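Local coordinates for DUF1214 domain-containing protein (Burkholderia cenocepacia, PDB 6ANS), which is of unknown function but carries two DUF1214 family regions and binds a sodium ion in the crystal, at residues C120-T125 against I210-A215. Residues are numbered along the deposited sequence; the frame is centred on the assembly and turned at random.
Sequences CEYRVT and IERIDA
R123 and E211 face each other as a hydrogen-bonded antiparallel pair: R123 N donates to E211 O over 2.9 Å, and E211 N returns a bond to R123 O. Strand 122-125 and the end of strand 207-212 run antiparallel here, their axes 4.7 Å apart, with V124–I210 and Y122–R212 as the flanking non-hydrogen-bonded pairs. The pairing adds 207-212 as an outermost strand of a four-stranded mixed sheet, in which 122-125 also pairs with strand 167-173. Just past the strand's end, I213 N still reaches E121 O at 3.0 Å, but from above the carbonyl plane, 37° out of it, as the chain turns off the sheet.

On one face, V124 CG2 meets I210 CG1 at 4.1 Å, and the same CG1 lies beside Y122 CB. On the other face, R123 and E211 run side by side, their guanidinium and carboxylate planes nearly perpendicular; OE2 comes in at the guanidinium edge, though R123 NE to E211 OE2 is a long salt bridge of 3.8 Å. The R123 chain, bent at chi3 (-38°), carries the guanidinium across I213, whose CG1 sits over one of its faces toward the rim.

R212 starts out pointing away, then folds back through bends at chi2 (-81°) and chi3, laying its CD 3.3 Å from Y122 CE1. Ring and guanidinium planes are steeply inclined to each other, and the CD methylene makes the close approach to the ring. Both polar ends lead to G87, whose O accepts from Y122 OH and R212 NH1; D117 N also bonds to Y122 OH. A water accepts a bond from E121 N and a weak one from R212 NE, linking the segments again. C120 SG, for its part, rests over the centre of the R212 guanidinium, 3.7 Å from R212 CZ.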
loop_
_atom_site.group_PDB
_atom_site.type_symbol
_atom_site.label_atom_id
_atom_site.label_comp_id
_atom_site.label_asym_id
_atom_site.label_seq_id
_atom_site.Cartn_x
_atom_site.Cartn_y
_atom_site.Cartn_z
ATOM N N CYS A 120 13.504 1.340 -23.554
ATOM C CA CYS A 120 12.497 2.330 -23.898
ATOM C C CYS A 120 12.922 3.684 -23.336
ATOM O O CYS A 120 13.979 3.812 -22.717
ATOM C CB CYS A 120 11.125 1.881 -23.367
ATOM S SG CYS A 120 10.676 0.194 -23.949
ATOM N N GLU A 121 12.089 4.702 -23.543
ATOM C CA GLU A 121 12.387 6.035 -23.032
ATOM C C GLU A 121 11.220 6.561 -22.202
ATOM O O GLU A 121 10.056 6.287 -22.510
ATOM C CB GLU A 121 12.702 6.983 -24.182
ATOM C CG GLU A 121 13.906 6.524 -25.015
ATOM C CD GLU A 121 14.334 7.578 -26.024
ATOM O OE1 GLU A 121 13.464 8.056 -26.778
ATOM O OE2 GLU A 121 15.528 7.938 -26.047
ATOM N N TYR A 122 11.538 7.317 -21.151
ATOM C CA TYR A 122 10.553 7.784 -20.188
ATOM C C TYR A 122 10.747 9.268 -19.906
ATOM O O TYR A 122 11.868 9.792 -19.926
ATOM C CB TYR A 122 10.638 6.984 -18.862
ATOM C CG TYR A 122 10.397 5.507 -19.083
ATOM C CD1 TYR A 122 9.135 4.947 -18.914
ATOM C CD2 TYR A 122 11.431 4.681 -19.499
ATOM C CE1 TYR A 122 8.923 3.592 -19.134
ATOM C CE2 TYR A 122 11.234 3.332 -19.734
ATOM C CZ TYR A 122 9.985 2.791 -19.552
ATOM O OH TYR A 122 9.806 1.456 -19.791
ATOM N N ARG A 123 9.633 9.929 -19.632
ATOM C CA ARG A 123 9.603 11.316 -19.187
ATOM C C ARG A 123 9.097 11.355 -17.749
ATOM O O ARG A 123 8.029 10.806 -17.448
ATOM C CB ARG A 123 8.685 12.147 -20.083
ATOM C CG ARG A 123 9.034 13.602 -20.167
ATOM C CD ARG A 123 7.930 14.396 -20.872
ATOM N NE ARG A 123 7.331 13.663 -21.983
ATOM C CZ ARG A 123 7.814 13.644 -23.221
ATOM N NH1 ARG A 123 8.922 14.321 -23.519
ATOM N NH2 ARG A 123 7.187 12.949 -24.162
ATOM N N VAL A 124 9.866 11.978 -16.864
ATOM C CA VAL A 124 9.443 12.257 -15.496
ATOM C C VAL A 124 9.153 13.747 -15.413
ATOM O O VAL A 124 10.027 14.568 -15.724
ATOM C CB VAL A 124 10.503 11.848 -14.463
ATOM C CG1 VAL A 124 10.049 12.256 -13.070
ATOM C CG2 VAL A 124 10.766 10.347 -14.533
ATOM N N THR A 125 7.911 14.091 -15.053
ATOM C CA THR A 125 7.445 15.469 -15.031
ATOM C C THR A 125 6.770 15.777 -13.699
ATOM O O THR A 125 6.516 14.891 -12.877
ATOM C CB THR A 125 6.468 15.764 -16.183
ATOM O OG1 THR A 125 5.391 14.822 -16.164
ATOM C CG2 THR A 125 7.172 15.677 -17.516
ATOM N N ILE A 210 5.539 9.611 -14.083
ATOM C CA ILE A 210 6.402 8.963 -15.065
ATOM C C ILE A 210 5.522 8.391 -16.166
ATOM O O ILE A 210 4.495 7.760 -15.887
ATOM C CB ILE A 210 7.291 7.874 -14.430
ATOM C CG1 ILE A 210 8.212 7.254 -15.493
ATOM C CG2 ILE A 210 6.446 6.811 -13.686
ATOM C CD1 ILE A 210 9.201 6.293 -14.948
ATOM N N GLU A 211 5.917 8.615 -17.416
ATOM C CA GLU A 211 5.196 8.044 -18.537
ATOM C C GLU A 211 6.184 7.627 -19.620
ATOM O O GLU A 211 7.312 8.118 -19.682
ATOM C CB GLU A 211 4.177 9.033 -19.101
ATOM C CG GLU A 211 4.803 10.295 -19.651
ATOM C CD GLU A 211 3.789 11.410 -19.893
ATOM O OE1 GLU A 211 2.568 11.141 -19.850
ATOM O OE2 GLU A 211 4.218 12.558 -20.123
ATOM N N ARG A 212 5.740 6.723 -20.485
ATOM C CA ARG A 212 6.511 6.390 -21.675
ATOM C C ARG A 212 6.500 7.566 -22.638
ATOM O O ARG A 212 5.505 8.288 -22.747
ATOM C CB ARG A 212 5.923 5.167 -22.361
ATOM C CG ARG A 212 6.339 3.876 -21.740
ATOM C CD ARG A 212 7.705 3.501 -22.248
ATOM N NE ARG A 212 7.670 3.123 -23.654
ATOM C CZ ARG A 212 7.372 1.899 -24.084
ATOM N NH1 ARG A 212 7.067 0.948 -23.210
ATOM N NH2 ARG A 212 7.376 1.629 -25.385
ATOM N N ILE A 213 7.626 7.782 -23.321
ATOM C CA ILE A 213 7.728 8.969 -24.158
ATOM C C ILE A 213 6.809 8.857 -25.363
ATOM O O ILE A 213 6.128 9.826 -25.727
ATOM C CB ILE A 213 9.187 9.244 -24.569
ATOM C CG1 ILE A 213 9.894 10.059 -23.477
ATOM C CG2 ILE A 213 9.263 9.912 -25.936
ATOM C CD1 ILE A 213 11.301 10.502 -23.850
ATOM N N ASP A 214 6.766 7.700 -26.008
ATOM C CA ASP A 214 5.881 7.551 -27.150
ATOM C C ASP A 214 4.520 7.073 -26.669
ATOM O O ASP A 214 4.431 6.172 -25.832
ATOM C CB ASP A 214 6.467 6.615 -28.208
ATOM C CG ASP A 214 7.230 7.378 -29.282
ATOM O OD1 ASP A 214 6.820 8.519 -29.581
ATOM O OD2 ASP A 214 8.237 6.861 -29.818
ATOM N N ALA A 215 3.470 7.718 -27.172
ATOM C CA ALA A 215 2.110 7.427 -26.743
ATOM C C ALA A 215 1.819 5.935 -26.853
ATOM O O ALA A 215 2.030 5.316 -27.899
ATOM C CB ALA A 215 1.122 8.231 -27.590
HETATM O O HOH W 1 10.219 4.507 -25.499
#